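Local coordinates for protein DsbA-like disulfide oxidoreductase (Wolbachia endosymbiont of Drosophila melanogaster, PDB 6EEZ) that probably catalyses thiol-disulfide exchange as a homotrimeric disulfide isomerase of the DsbA-like thioredoxin-fold family, rearranging disulfide bonds in other proteins, at residues 11-16 and 161-166; 18-23 and 148-153; 68-73 and 84-89; 114-119 and 124-129. All blocks are in the same frame, centred on the assembly; numbering follows the deposited sequence.

Interaction 1: 11-16 and 161-166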
loop_
_atom_site.group_PDB
_atom_site.type_symbol
_atom_site.label_atom_id
_atom_site.label_comp_id
_atom_site.label_asym_id
_atom_site.label_seq_id
_atom_site.Cartn_x
_atom_site.Cartn_y
_atom_site.Cartn_z
ATOM N N SER A 11 6.124 19.164 7.645
ATOM C CA SER A 11 6.264 19.022 9.102
ATOM C C SER A 11 5.561 17.752 9.625
ATOM O O SER A 11 6.105 17.051 10.478
ATOM C CB SER A 11 5.712 20.263 9.824
ATOM O OG SER A 11 6.495 21.430 9.551
ATOM N N LYS A 12 4.364 17.446 9.122
ATOM C CA LYS A 12 3.654 16.245 9.582
ATOM C C LYS A 12 4.420 14.980 9.189
ATOM O O LYS A 12 4.565 14.065 9.995
ATOM C CB LYS A 12 2.220 16.152 9.022
ATOM C CG LYS A 12 1.196 17.128 9.614
ATOM C CD LYS A 12 -0.233 16.841 9.078
ATOM C CE LYS A 12 -1.277 17.639 9.830
ATOM N NZ LYS A 12 -2.530 17.722 9.020
ATOM N N ILE A 13 4.907 14.928 7.954
ATOM C CA ILE A 13 5.702 13.780 7.507
ATOM C C ILE A 13 6.916 13.613 8.438
ATOM O O ILE A 13 7.165 12.512 8.907
ATOM C CB ILE A 13 6.107 13.923 6.012
ATOM C CG1 ILE A 13 4.868 13.756 5.122
ATOM C CG2 ILE A 13 7.163 12.862 5.596
ATOM C CD1 ILE A 13 5.087 14.078 3.639
ATOM N N SER A 14 7.625 14.689 8.779
ATOM C CA SER A 14 8.706 14.564 9.762
ATOM C C SER A 14 8.205 14.041 11.114
ATOM O O SER A 14 8.860 13.197 11.730
ATOM C CB SER A 14 9.430 15.903 9.977
ATOM O OG SER A 14 10.088 16.308 8.789
ATOM N N GLN A 15 7.053 14.528 11.579
ATOM C CA GLN A 15 6.531 14.080 12.887
ATOM C C GLN A 15 6.236 12.583 12.877
ATOM O O GLN A 15 6.532 11.874 13.835
ATOM C CB GLN A 15 5.260 14.844 13.296
ATOM C CG GLN A 15 4.665 14.309 14.590
ATOM C CD GLN A 15 3.397 15.014 15.038
ATOM O OE1 GLN A 15 2.996 16.033 14.484
ATOM N NE2 GLN A 15 2.756 14.457 16.054
ATOM N N TYR A 16 5.634 12.116 11.795
ATOM C CA TYR A 16 5.239 10.709 11.673
ATOM C C TYR A 16 6.228 9.863 10.862
ATOM O O TYR A 16 5.869 8.795 10.358
ATOM C CB TYR A 16 3.845 10.627 11.055
ATOM C CG TYR A 16 2.810 11.212 11.968
ATOM C CD1 TYR A 16 2.416 10.527 13.113
ATOM C CD2 TYR A 16 2.247 12.452 11.723
ATOM C CE1 TYR A 16 1.478 11.062 14.002
ATOM C CE2 TYR A 16 1.288 12.994 12.608
ATOM C CZ TYR A 16 0.917 12.289 13.744
ATOM O OH TYR A 16 -0.027 12.794 14.625
ATOM N N PHE A 161 -3.660 7.749 -1.586
ATOM C CA PHE A 161 -2.725 8.855 -1.557
ATOM C C PHE A 161 -1.344 8.277 -1.416
ATOM O O PHE A 161 -1.190 7.119 -0.988
ATOM C CB PHE A 161 -3.036 9.886 -0.439
ATOM C CG PHE A 161 -2.836 9.384 0.969
ATOM C CD1 PHE A 161 -1.621 9.541 1.606
ATOM C CD2 PHE A 161 -3.883 8.837 1.686
ATOM C CE1 PHE A 161 -1.437 9.121 2.914
ATOM C CE2 PHE A 161 -3.703 8.416 2.997
ATOM C CZ PHE A 161 -2.484 8.561 3.609
ATOM N N LEU A 162 -0.360 9.081 -1.819
ATOM C CA LEU A 162 1.021 8.653 -1.899
ATOM C C LEU A 162 1.988 9.712 -1.362
ATOM O O LEU A 162 1.972 10.887 -1.749
ATOM C CB LEU A 162 1.361 8.305 -3.351
ATOM C CG LEU A 162 2.774 7.823 -3.692
ATOM C CD1 LEU A 162 3.054 6.522 -2.974
ATOM C CD2 LEU A 162 2.936 7.632 -5.197
ATOM N N ILE A 163 2.829 9.265 -0.449
ATOM C CA ILE A 163 3.912 10.066 0.072
ATOM C C ILE A 163 5.189 9.732 -0.647
ATOM O O ILE A 163 5.584 8.578 -0.705
ATOM C CB ILE A 163 4.114 9.819 1.573
ATOM C CG1 ILE A 163 2.851 10.183 2.336
ATOM C CG2 ILE A 163 5.334 10.599 2.091
ATOM C CD1 ILE A 163 2.941 9.824 3.820
ATOM N N ILE A 164 5.840 10.745 -1.192
ATOM C CA ILE A 164 7.218 10.596 -1.655
ATOM C C ILE A 164 8.062 11.706 -1.040
ATOM O O ILE A 164 7.812 12.877 -1.294
ATOM C CB ILE A 164 7.331 10.688 -3.189
ATOM C CG1 ILE A 164 6.354 9.726 -3.879
ATOM C CG2 ILE A 164 8.747 10.432 -3.618
ATOM C CD1 ILE A 164 6.305 9.895 -5.428
ATOM N N GLY A 165 9.080 11.328 -0.274
ATOM C CA GLY A 165 9.970 12.293 0.333
ATOM C C GLY A 165 9.196 13.170 1.319
ATOM O O GLY A 165 8.647 12.652 2.291
ATOM N N ASP A 166 9.117 14.472 1.042
ATOM C CA ASP A 166 8.405 15.411 1.910
ATOM C C ASP A 166 7.098 15.874 1.284
ATOM O O ASP A 166 6.505 16.865 1.736
ATOM C CB ASP A 166 9.290 16.625 2.230
ATOM C CG ASP A 166 9.759 17.358 0.988
ATOM O OD1 ASP A 166 9.518 16.856 -0.135
ATOM O OD2 ASP A 166 10.395 18.432 1.137
#
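Ile-13 pushes its two branches against the end of the 161-164 strand and the turn that follows it, and this one side chain makes every contact across the pair. The methyl CD1, at the tip of the longer branch, lies 3.8 Å from CG2 of Ile-163 and 3.6 Å from the carbonyl carbon C of Asp-166. The shorter branch of Ile-13 is the methyl CG2, and Ile-13 CG2 lies 3.6 Å from Gly-165 O. CG1 stands beside the backbone N (chi1 -70°), which leaves CG2 anti to it; CG2 thereby meets the glycine carbonyl, while CD1 is lodged between the strand and the turn. Gly-165 has positive phi (63°) and together with Asp-166 makes a two-residue turn close to type II'. No hydrogen bond joins the segments; the grip is van der Waals contact of an aliphatic knob with a methyl and peptide groups. The carboxylate of Asp-166 heads away, to a salt bridge with Lys-181. Helix 3-15 thus lies across the tip of the hairpin of strands 161-164 and 167-170 in the thioredoxin-type sheet, while Ile-163 also touches Phe-40 on strand 36-41, Leu-168 on strand 167-170 and Leu-154 on helix 137-154.

Interaction 2: 18-23 and 148-153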
loop_
_atom_site.group_PDB
_atom_site.type_symbol
_atom_site.label_atom_id
_atom_site.label_comp_id
_atom_site.label_asym_id
_atom_site.label_seq_id
_atom_site.Cartn_x
_atom_site.Cartn_y
_atom_site.Cartn_z
ATOM N N ASP A 18 8.726 7.950 11.608
ATOM C CA ASP A 18 8.936 6.584 12.094
ATOM C C ASP A 18 7.804 5.661 11.682
ATOM O O ASP A 18 8.001 4.472 11.473
ATOM C CB ASP A 18 9.075 6.568 13.621
ATOM C CG ASP A 18 10.396 7.184 14.099
ATOM O OD1 ASP A 18 11.347 7.261 13.289
ATOM O OD2 ASP A 18 10.489 7.568 15.283
ATOM N N GLN A 19 6.607 6.218 11.590
ATOM C CA GLN A 19 5.450 5.435 11.233
ATOM C C GLN A 19 5.374 5.286 9.714
ATOM O O GLN A 19 5.344 4.167 9.220
ATOM C CB GLN A 19 4.181 6.067 11.794
ATOM C CG GLN A 19 4.032 5.894 13.294
ATOM C CD GLN A 19 5.011 6.754 14.103
ATOM O OE1 GLN A 19 5.143 7.966 13.871
ATOM N NE2 GLN A 19 5.709 6.127 15.046
ATOM N N ILE A 20 5.363 6.408 8.990
ATOM C CA ILE A 20 5.365 6.413 7.529
ATOM C C ILE A 20 6.436 5.490 6.918
ATOM O O ILE A 20 6.153 4.741 5.993
ATOM C CB ILE A 20 5.588 7.844 6.990
ATOM C CG1 ILE A 20 4.412 8.734 7.376
ATOM C CG2 ILE A 20 5.743 7.862 5.473
ATOM C CD1 ILE A 20 4.670 10.196 7.157
ATOM N N PHE A 21 7.660 5.556 7.419
ATOM C CA PHE A 21 8.734 4.772 6.826
ATOM C C PHE A 21 9.052 3.541 7.666
ATOM O O PHE A 21 10.140 3.014 7.580
ATOM C CB PHE A 21 9.961 5.663 6.607
ATOM C CG PHE A 21 9.654 6.885 5.765
ATOM C CD1 PHE A 21 9.489 6.774 4.392
ATOM C CD2 PHE A 21 9.489 8.136 6.355
ATOM C CE1 PHE A 21 9.174 7.880 3.615
ATOM C CE2 PHE A 21 9.171 9.254 5.587
ATOM C CZ PHE A 21 9.014 9.127 4.215
ATOM N N ASP A 22 8.081 3.081 8.457
ATOM C CA ASP A 22 8.191 1.813 9.204
ATOM C C ASP A 22 8.681 0.663 8.293
ATOM O O ASP A 22 8.145 0.444 7.206
ATOM C CB ASP A 22 6.833 1.455 9.842
ATOM C CG ASP A 22 6.901 0.254 10.806
ATOM O OD1 ASP A 22 7.472 -0.801 10.461
ATOM O OD2 ASP A 22 6.353 0.354 11.917
ATOM N N LEU A 23 9.697 -0.065 8.752
ATOM C CA LEU A 23 10.348 -1.072 7.927
ATOM C C LEU A 23 9.643 -2.433 7.953
ATOM O O LEU A 23 9.968 -3.295 7.162
ATOM C CB LEU A 23 11.813 -1.241 8.366
ATOM C CG LEU A 23 12.844 -0.146 8.027
ATOM C CD1 LEU A 23 12.718 0.319 6.592
ATOM C CD2 LEU A 23 12.729 1.053 8.957
ATOM N N ARG A 148 -4.429 2.595 9.671
ATOM C CA ARG A 148 -5.643 3.384 9.742
ATOM C C ARG A 148 -5.425 4.648 10.582
ATOM O O ARG A 148 -5.866 5.732 10.217
ATOM C CB ARG A 148 -6.789 2.563 10.329
ATOM C CG ARG A 148 -7.360 1.541 9.371
ATOM C CD ARG A 148 -8.313 0.613 10.110
ATOM N NE ARG A 148 -9.224 -0.054 9.178
ATOM C CZ ARG A 148 -10.060 -1.023 9.524
ATOM N NH1 ARG A 148 -10.089 -1.449 10.785
ATOM N NH2 ARG A 148 -10.877 -1.554 8.612
ATOM N N LEU A 149 -4.752 4.500 11.717
ATOM C CA LEU A 149 -4.476 5.642 12.576
ATOM C C LEU A 149 -3.553 6.636 11.862
ATOM O O LEU A 149 -3.719 7.858 11.995
ATOM C CB LEU A 149 -3.859 5.178 13.893
ATOM C CG LEU A 149 -4.867 4.670 14.920
ATOM C CD1 LEU A 149 -4.199 3.793 15.977
ATOM C CD2 LEU A 149 -5.576 5.843 15.595
ATOM N N LEU A 150 -2.596 6.108 11.092
ATOM C CA LEU A 150 -1.698 6.955 10.337
ATOM C C LEU A 150 -2.471 7.742 9.291
ATOM O O LEU A 150 -2.259 8.952 9.152
ATOM C CB LEU A 150 -0.584 6.137 9.663
ATOM C CG LEU A 150 0.496 6.960 8.960
ATOM C CD1 LEU A 150 1.103 7.987 9.897
ATOM C CD2 LEU A 150 1.597 6.043 8.429
ATOM N N VAL A 151 -3.341 7.069 8.531
ATOM C CA VAL A 151 -4.240 7.789 7.623
ATOM C C VAL A 151 -5.024 8.873 8.384
ATOM O O VAL A 151 -5.163 9.978 7.876
ATOM C CB VAL A 151 -5.231 6.846 6.908
ATOM C CG1 VAL A 151 -6.311 7.657 6.198
ATOM C CG2 VAL A 151 -4.489 5.896 5.913
ATOM N N ARG A 152 -5.533 8.573 9.579
ATOM C CA ARG A 152 -6.239 9.594 10.359
ATOM C C ARG A 152 -5.291 10.754 10.700
ATOM O O ARG A 152 -5.647 11.913 10.527
ATOM C CB ARG A 152 -6.832 9.028 11.656
ATOM C CG ARG A 152 -7.912 7.979 11.477
ATOM C CD ARG A 152 -9.256 8.583 11.094
ATOM N NE ARG A 152 -9.832 9.490 12.087
ATOM C CZ ARG A 152 -10.663 9.127 13.068
ATOM N NH1 ARG A 152 -10.999 7.860 13.226
ATOM N NH2 ARG A 152 -11.161 10.035 13.910
ATOM N N ASP A 153 -4.086 10.434 11.170
ATOM C CA ASP A 153 -3.133 11.464 11.613
ATOM C C ASP A 153 -2.692 12.386 10.487
ATOM O O ASP A 153 -2.392 13.562 10.708
ATOM C CB ASP A 153 -1.892 10.820 12.235
ATOM C CG ASP A 153 -2.169 10.203 13.581
ATOM O OD1 ASP A 153 -3.153 10.619 14.234
ATOM O OD2 ASP A 153 -1.408 9.299 13.987
#
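Leu-150 reaches out of helix 137-154 to the short helix 17-20, and in this thioredoxin fold the two helices meet over the same face of the central sheet. Its isobutyl fork does nearly all the work, pressing on the consecutive residues Gln-19 and Ile-20. With CG anti to the backbone N (chi1 -174°), the fork extends across the gap, and its two methyls divide the targets. CD1 comes to 4.1 Å from CB of Gln-19, touching the aliphatic root of that side chain; beyond CG the glutamine bends at chi2 (72°) and carries its amide away from the leucine. The other methyl meets Ile-20 at both backbone and side chain. The Ile-20 and Leu-150 side chains cross at about a right angle, with CG1 of Ile-20 4.0 Å from CD2 of Leu-150. No hydrogen bond joins the segments; the methyls of Leu-150 rest on aliphatic carbons and on the backbone of Ile-20. On the sheet side, Ile-20 reaches Val-38 and Ile-163, and Leu-150 touches Phe-40, Arg-69 and Tyr-16. The closest approach is made to the backbone, where CD2 of Leu-150 sits 3.8 Å from N of Ile-20.

Interaction 3: 68-73 and 84-89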
loop_
_atom_site.group_PDB
_atom_site.type_symbol
_atom_site.label_atom_id
_atom_site.label_comp_id
_atom_site.label_asym_id
_atom_site.label_seq_id
_atom_site.Cartn_x
_atom_site.Cartn_y
_atom_site.Cartn_z
ATOM N N PHE A 68 4.061 -0.432 0.940
ATOM C CA PHE A 68 2.610 -0.623 0.753
ATOM C C PHE A 68 1.898 -0.573 2.089
ATOM O O PHE A 68 2.157 -1.403 2.974
ATOM C CB PHE A 68 2.303 -1.959 0.076
ATOM C CG PHE A 68 2.931 -2.112 -1.284
ATOM C CD1 PHE A 68 2.337 -1.558 -2.411
ATOM C CD2 PHE A 68 4.119 -2.805 -1.430
ATOM C CE1 PHE A 68 2.914 -1.697 -3.676
ATOM C CE2 PHE A 68 4.713 -2.954 -2.703
ATOM C CZ PHE A 68 4.100 -2.384 -3.818
ATOM N N ARG A 69 1.018 0.420 2.238
ATOM C CA ARG A 69 0.158 0.512 3.410
ATOM C C ARG A 69 -1.276 0.171 3.093
ATOM O O ARG A 69 -1.982 0.926 2.444
ATOM C CB ARG A 69 0.231 1.903 4.001
ATOM C CG ARG A 69 1.563 2.156 4.618
ATOM C CD ARG A 69 1.840 1.115 5.679
ATOM N NE ARG A 69 2.778 1.648 6.636
ATOM C CZ ARG A 69 2.479 2.152 7.824
ATOM N NH1 ARG A 69 1.245 2.159 8.281
ATOM N NH2 ARG A 69 3.458 2.611 8.572
ATOM N N ASP A 70 -1.678 -1.000 3.564
ATOM C CA ASP A 70 -3.025 -1.499 3.376
ATOM C C ASP A 70 -3.923 -0.774 4.362
ATOM O O ASP A 70 -3.812 -0.993 5.571
ATOM C CB ASP A 70 -3.062 -3.016 3.581
ATOM C CG ASP A 70 -2.447 -3.768 2.418
ATOM O OD1 ASP A 70 -3.044 -3.756 1.321
ATOM O OD2 ASP A 70 -1.355 -4.343 2.586
ATOM N N ALA A 71 -4.778 0.102 3.846
ATOM C CA ALA A 71 -5.607 0.969 4.698
ATOM C C ALA A 71 -7.067 0.799 4.341
ATOM O O ALA A 71 -7.683 1.698 3.768
ATOM C CB ALA A 71 -5.194 2.413 4.552
ATOM N N PRO A 72 -7.625 -0.372 4.659
ATOM C CA PRO A 72 -9.031 -0.646 4.371
ATOM C C PRO A 72 -9.957 0.300 5.149
ATOM O O PRO A 72 -9.870 0.347 6.386
ATOM C CB PRO A 72 -9.198 -2.097 4.820
ATOM C CG PRO A 72 -8.147 -2.282 5.858
ATOM C CD PRO A 72 -6.989 -1.472 5.407
ATOM N N ILE A 73 -10.807 1.039 4.431
ATOM C CA ILE A 73 -11.848 1.877 5.043
ATOM C C ILE A 73 -13.221 1.737 4.357
ATOM O O ILE A 73 -14.217 2.314 4.821
ATOM C CB ILE A 73 -11.444 3.380 5.034
ATOM C CG1 ILE A 73 -11.063 3.836 3.622
ATOM C CG2 ILE A 73 -10.260 3.607 5.932
ATOM C CD1 ILE A 73 -10.952 5.329 3.456
ATOM N N SER A 84 -5.803 -10.586 3.958
ATOM C CA SER A 84 -5.328 -11.699 3.154
ATOM C C SER A 84 -3.980 -11.326 2.524
ATOM O O SER A 84 -3.038 -12.129 2.508
ATOM C CB SER A 84 -6.378 -12.056 2.088
ATOM O OG SER A 84 -7.648 -12.361 2.673
ATOM N N ALA A 85 -3.882 -10.091 2.046
ATOM C CA ALA A 85 -2.648 -9.580 1.465
ATOM C C ALA A 85 -1.483 -9.742 2.426
ATOM O O ALA A 85 -0.430 -10.263 2.061
ATOM C CB ALA A 85 -2.805 -8.128 1.078
ATOM N N LEU A 86 -1.657 -9.308 3.663
ATOM C CA LEU A 86 -0.567 -9.435 4.613
ATOM C C LEU A 86 -0.353 -10.904 5.003
ATOM O O LEU A 86 0.751 -11.279 5.370
ATOM C CB LEU A 86 -0.820 -8.575 5.845
ATOM C CG LEU A 86 -0.683 -7.077 5.585
ATOM C CD1 LEU A 86 -1.083 -6.253 6.811
ATOM C CD2 LEU A 86 0.746 -6.767 5.197
ATOM N N ALA A 87 -1.386 -11.738 4.902
ATOM C CA ALA A 87 -1.232 -13.147 5.251
ATOM C C ALA A 87 -0.304 -13.831 4.245
ATOM O O ALA A 87 0.442 -14.749 4.589
ATOM C CB ALA A 87 -2.567 -13.843 5.298
ATOM N N VAL A 88 -0.359 -13.354 3.007
ATOM C CA VAL A 88 0.558 -13.772 1.957
ATOM C C VAL A 88 1.976 -13.238 2.209
ATOM O O VAL A 88 2.964 -13.959 2.076
ATOM C CB VAL A 88 0.044 -13.287 0.577
ATOM C CG1 VAL A 88 1.124 -13.395 -0.499
ATOM C CG2 VAL A 88 -1.194 -14.068 0.185
ATOM N N TYR A 89 2.069 -11.963 2.554
ATOM C CA TYR A 89 3.347 -11.324 2.841
ATOM C C TYR A 89 4.191 -12.117 3.829
ATOM O O TYR A 89 5.386 -12.321 3.626
ATOM C CB TYR A 89 3.103 -9.917 3.385
ATOM C CG TYR A 89 4.322 -9.216 3.918
ATOM C CD1 TYR A 89 5.267 -8.671 3.061
ATOM C CD2 TYR A 89 4.508 -9.062 5.285
ATOM C CE1 TYR A 89 6.376 -8.002 3.547
ATOM C CE2 TYR A 89 5.617 -8.390 5.789
ATOM C CZ TYR A 89 6.549 -7.860 4.915
ATOM O OH TYR A 89 7.653 -7.205 5.421
#
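Asp-70 and Ala-85 mark the nearest approach of the two backbones, 8.3 Å between their CA atoms: the end of strand 65-70 faces the middle of helix 76-91, the helix that follows it in the chain. At that spacing side chains must bridge the gap, and only Asp-70 does so from the strand side. Its CG stands beside the backbone N (chi1 -74°), and the carboxylate is carried to the helix, where OD2 lies 4.3 Å from the methyl CB of Ala-85. The same oxygen is 4.1 Å from CG of Leu-86 and 4.1 Å from CD2 of Leu-86, one of its branch methyls. The side chains of Asp-70 and Leu-86 lie alongside one another, pointing opposite ways. Leu-86 also reaches Pro-26 and Met-143. All three residues are buried, and no hydrogen bond runs between the segments. Residues 84-89 give the acid an apolar wall, while OD2 of Asp-70 finds its polar partner in the hydroxyl OH of Tyr-96, on helix 96-105. A carboxylate buried against methyls in this way would probably be costly to keep charged, and its affinity for a proton may be raised, with the Tyr-96 bond offsetting part of that cost.

Interaction 4: 114-119 and 124-129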
loop_
_atom_site.group_PDB
_atom_site.type_symbol
_atom_site.label_atom_id
_atom_site.label_comp_id
_atom_site.label_asym_id
_atom_site.label_seq_id
_atom_site.Cartn_x
_atom_site.Cartn_y
_atom_site.Cartn_z
ATOM N N SER A 114 -13.394 -15.709 -4.044
ATOM C CA SER A 114 -12.636 -14.964 -5.040
ATOM C C SER A 114 -11.237 -14.607 -4.531
ATOM O O SER A 114 -10.282 -14.563 -5.311
ATOM C CB SER A 114 -13.378 -13.689 -5.430
ATOM O OG SER A 114 -13.318 -12.747 -4.372
ATOM N N ILE A 115 -11.124 -14.345 -3.228
ATOM C CA ILE A 115 -9.829 -14.112 -2.599
ATOM C C ILE A 115 -8.968 -15.382 -2.661
ATOM O O ILE A 115 -7.765 -15.288 -2.887
ATOM C CB ILE A 115 -9.978 -13.643 -1.122
ATOM C CG1 ILE A 115 -10.515 -12.211 -1.079
ATOM C CG2 ILE A 115 -8.635 -13.696 -0.379
ATOM C CD1 ILE A 115 -10.795 -11.687 0.317
ATOM N N LEU A 116 -9.569 -16.557 -2.469
ATOM C CA LEU A 116 -8.828 -17.825 -2.614
ATOM C C LEU A 116 -8.406 -18.081 -4.055
ATOM O O LEU A 116 -7.287 -18.517 -4.303
ATOM C CB LEU A 116 -9.648 -19.023 -2.121
ATOM C CG LEU A 116 -9.846 -19.182 -0.608
ATOM C CD1 LEU A 116 -10.604 -20.481 -0.307
ATOM C CD2 LEU A 116 -8.527 -19.162 0.145
ATOM N N ASP A 117 -9.302 -17.825 -5.003
ATOM C CA ASP A 117 -8.949 -17.898 -6.414
ATOM C C ASP A 117 -7.670 -17.109 -6.672
ATOM O O ASP A 117 -6.840 -17.511 -7.479
ATOM C CB ASP A 117 -10.078 -17.359 -7.297
ATOM C CG ASP A 117 -11.356 -18.152 -7.167
ATOM O OD1 ASP A 117 -11.291 -19.374 -6.892
ATOM O OD2 ASP A 117 -12.432 -17.543 -7.351
ATOM N N ILE A 118 -7.507 -15.989 -5.975
ATOM C CA ILE A 118 -6.324 -15.162 -6.148
ATOM C C ILE A 118 -5.111 -15.810 -5.476
ATOM O O ILE A 118 -4.014 -15.813 -6.027
ATOM C CB ILE A 118 -6.544 -13.739 -5.585
ATOM C CG1 ILE A 118 -7.536 -12.975 -6.463
ATOM C CG2 ILE A 118 -5.206 -12.968 -5.486
ATOM C CD1 ILE A 118 -7.873 -11.556 -5.955
ATOM N N VAL A 119 -5.306 -16.355 -4.282
ATOM C CA VAL A 119 -4.210 -16.975 -3.556
ATOM C C VAL A 119 -3.713 -18.197 -4.326
ATOM O O VAL A 119 -2.538 -18.552 -4.257
ATOM C CB VAL A 119 -4.633 -17.372 -2.131
ATOM C CG1 VAL A 119 -3.523 -18.096 -1.420
ATOM C CG2 VAL A 119 -5.000 -16.138 -1.330
ATOM N N ILE A 124 0.313 -19.886 -4.138
ATOM C CA ILE A 124 0.227 -20.194 -2.713
ATOM C C ILE A 124 -0.835 -21.253 -2.376
ATOM O O ILE A 124 -1.956 -21.205 -2.871
ATOM C CB ILE A 124 -0.040 -18.886 -1.919
ATOM C CG1 ILE A 124 1.285 -18.153 -1.714
ATOM C CG2 ILE A 124 -0.686 -19.152 -0.544
ATOM C CD1 ILE A 124 1.135 -16.742 -1.320
ATOM N N ASP A 125 -0.473 -22.204 -1.518
ATOM C CA ASP A 125 -1.362 -23.307 -1.158
ATOM C C ASP A 125 -2.397 -22.883 -0.119
ATOM O O ASP A 125 -2.080 -22.155 0.822
ATOM C CB ASP A 125 -0.532 -24.490 -0.643
ATOM C CG ASP A 125 -1.323 -25.436 0.250
ATOM O OD1 ASP A 125 -1.913 -26.416 -0.258
ATOM O OD2 ASP A 125 -1.326 -25.201 1.476
ATOM N N GLU A 126 -3.634 -23.335 -0.300
ATOM C CA GLU A 126 -4.733 -22.926 0.573
ATOM C C GLU A 126 -4.415 -23.136 2.052
ATOM O O GLU A 126 -4.768 -22.303 2.885
ATOM C CB GLU A 126 -6.013 -23.683 0.212
ATOM C CG GLU A 126 -7.146 -23.517 1.216
ATOM C CD GLU A 126 -8.492 -23.926 0.644
ATOM O OE1 GLU A 126 -9.516 -23.657 1.303
ATOM O OE2 GLU A 126 -8.527 -24.506 -0.464
ATOM N N ASP A 127 -3.747 -24.241 2.374
ATOM C CA ASP A 127 -3.469 -24.589 3.768
ATOM C C ASP A 127 -2.360 -23.719 4.367
ATOM O O ASP A 127 -2.419 -23.342 5.540
ATOM C CB ASP A 127 -3.100 -26.070 3.875
ATOM C CG ASP A 127 -4.313 -26.958 3.962
ATOM O OD1 ASP A 127 -5.182 -26.681 4.812
ATOM O OD2 ASP A 127 -4.406 -27.924 3.172
ATOM N N ASP A 128 -1.345 -23.408 3.571
ATOM C CA ASP A 128 -0.349 -22.442 3.994
ATOM C C ASP A 128 -1.014 -21.087 4.223
ATOM O O ASP A 128 -0.612 -20.321 5.108
ATOM C CB ASP A 128 0.768 -22.309 2.956
ATOM C CG ASP A 128 1.675 -23.514 2.919
ATOM O OD1 ASP A 128 2.016 -24.028 4.004
ATOM O OD2 ASP A 128 2.044 -23.947 1.807
ATOM N N PHE A 129 -2.034 -20.798 3.421
ATOM C CA PHE A 129 -2.695 -19.500 3.471
ATOM C C PHE A 129 -3.575 -19.423 4.711
ATOM O O PHE A 129 -3.579 -18.410 5.408
ATOM C CB PHE A 129 -3.517 -19.251 2.202
ATOM C CG PHE A 129 -4.360 -18.001 2.255
ATOM C CD1 PHE A 129 -3.795 -16.749 2.059
ATOM C CD2 PHE A 129 -5.724 -18.080 2.496
ATOM C CE1 PHE A 129 -4.574 -15.595 2.111
ATOM C CE2 PHE A 129 -6.510 -16.935 2.546
ATOM C CZ PHE A 129 -5.933 -15.688 2.359
#
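Phe-129 of helix 126-135 lies against Leu-116 and Val-119 of helix 112-121, two consecutive helices of the all-helical insertion that, as in DsbA proteins, interrupts the thioredoxin fold. Its CB starts 3.8 Å from CG1 of Val-119, and CG is just as near the same methyl. With CG anti to the backbone N (chi1 173°), the ring reaches over to the neighbouring helix, crossing the Val-119 side chain at about a right angle. CG2 of Val-119 lies over one face, nearest CE1 (3.5 Å) and CD1 of Phe-129; this is a CH-pi contact, the methyl 3.7 Å from the ring centroid and 19° off its normal. CD2 and CE2 of the ring meet CD2 of Leu-116 obliquely. At the tip, CZ is still within 3.8 Å of CG2 of Val-119 and reaches CG2 of Ile-115 at 4.3 Å. The other methyl of Leu-116, CD1, packs against OE1 of Glu-126. The turn between the helices is closed by a hydrogen bond from Ile-124 N to Val-119 O, 3.1 Å long and somewhat bent at the hydrogen (140°). Asp-125 then N-caps the second helix, its OD2 accepting from N of Asp-128 at 2.8 Å.

In the fold
Interactions 1 and 2, with centres about 9 Å apart, form one apolar patch: CD1 of Ile-20 lies 3.7 Å from CA of Ile-13 and 3.8 Å from CD1 of Ile-163. Interaction 3, its centre about 14 Å from that of interaction 2, joins it through a probable hydrogen bond, Arg-148 NE to Pro-72 O at 2.9 Å. The centre of interaction 4 is about 15 Å from that of interaction 3; there CB of Ser-84 touches CZ of Phe-129. The centres of interactions 1 and 4 are about 34 Å apart. The Cys-45–Cys-48 disulfide is probably the redox centre, as in thioredoxin-fold relatives; just before it, Tyr-43 touches Ala-85 and Asp-42 OD2 accepts from Ile-73 N.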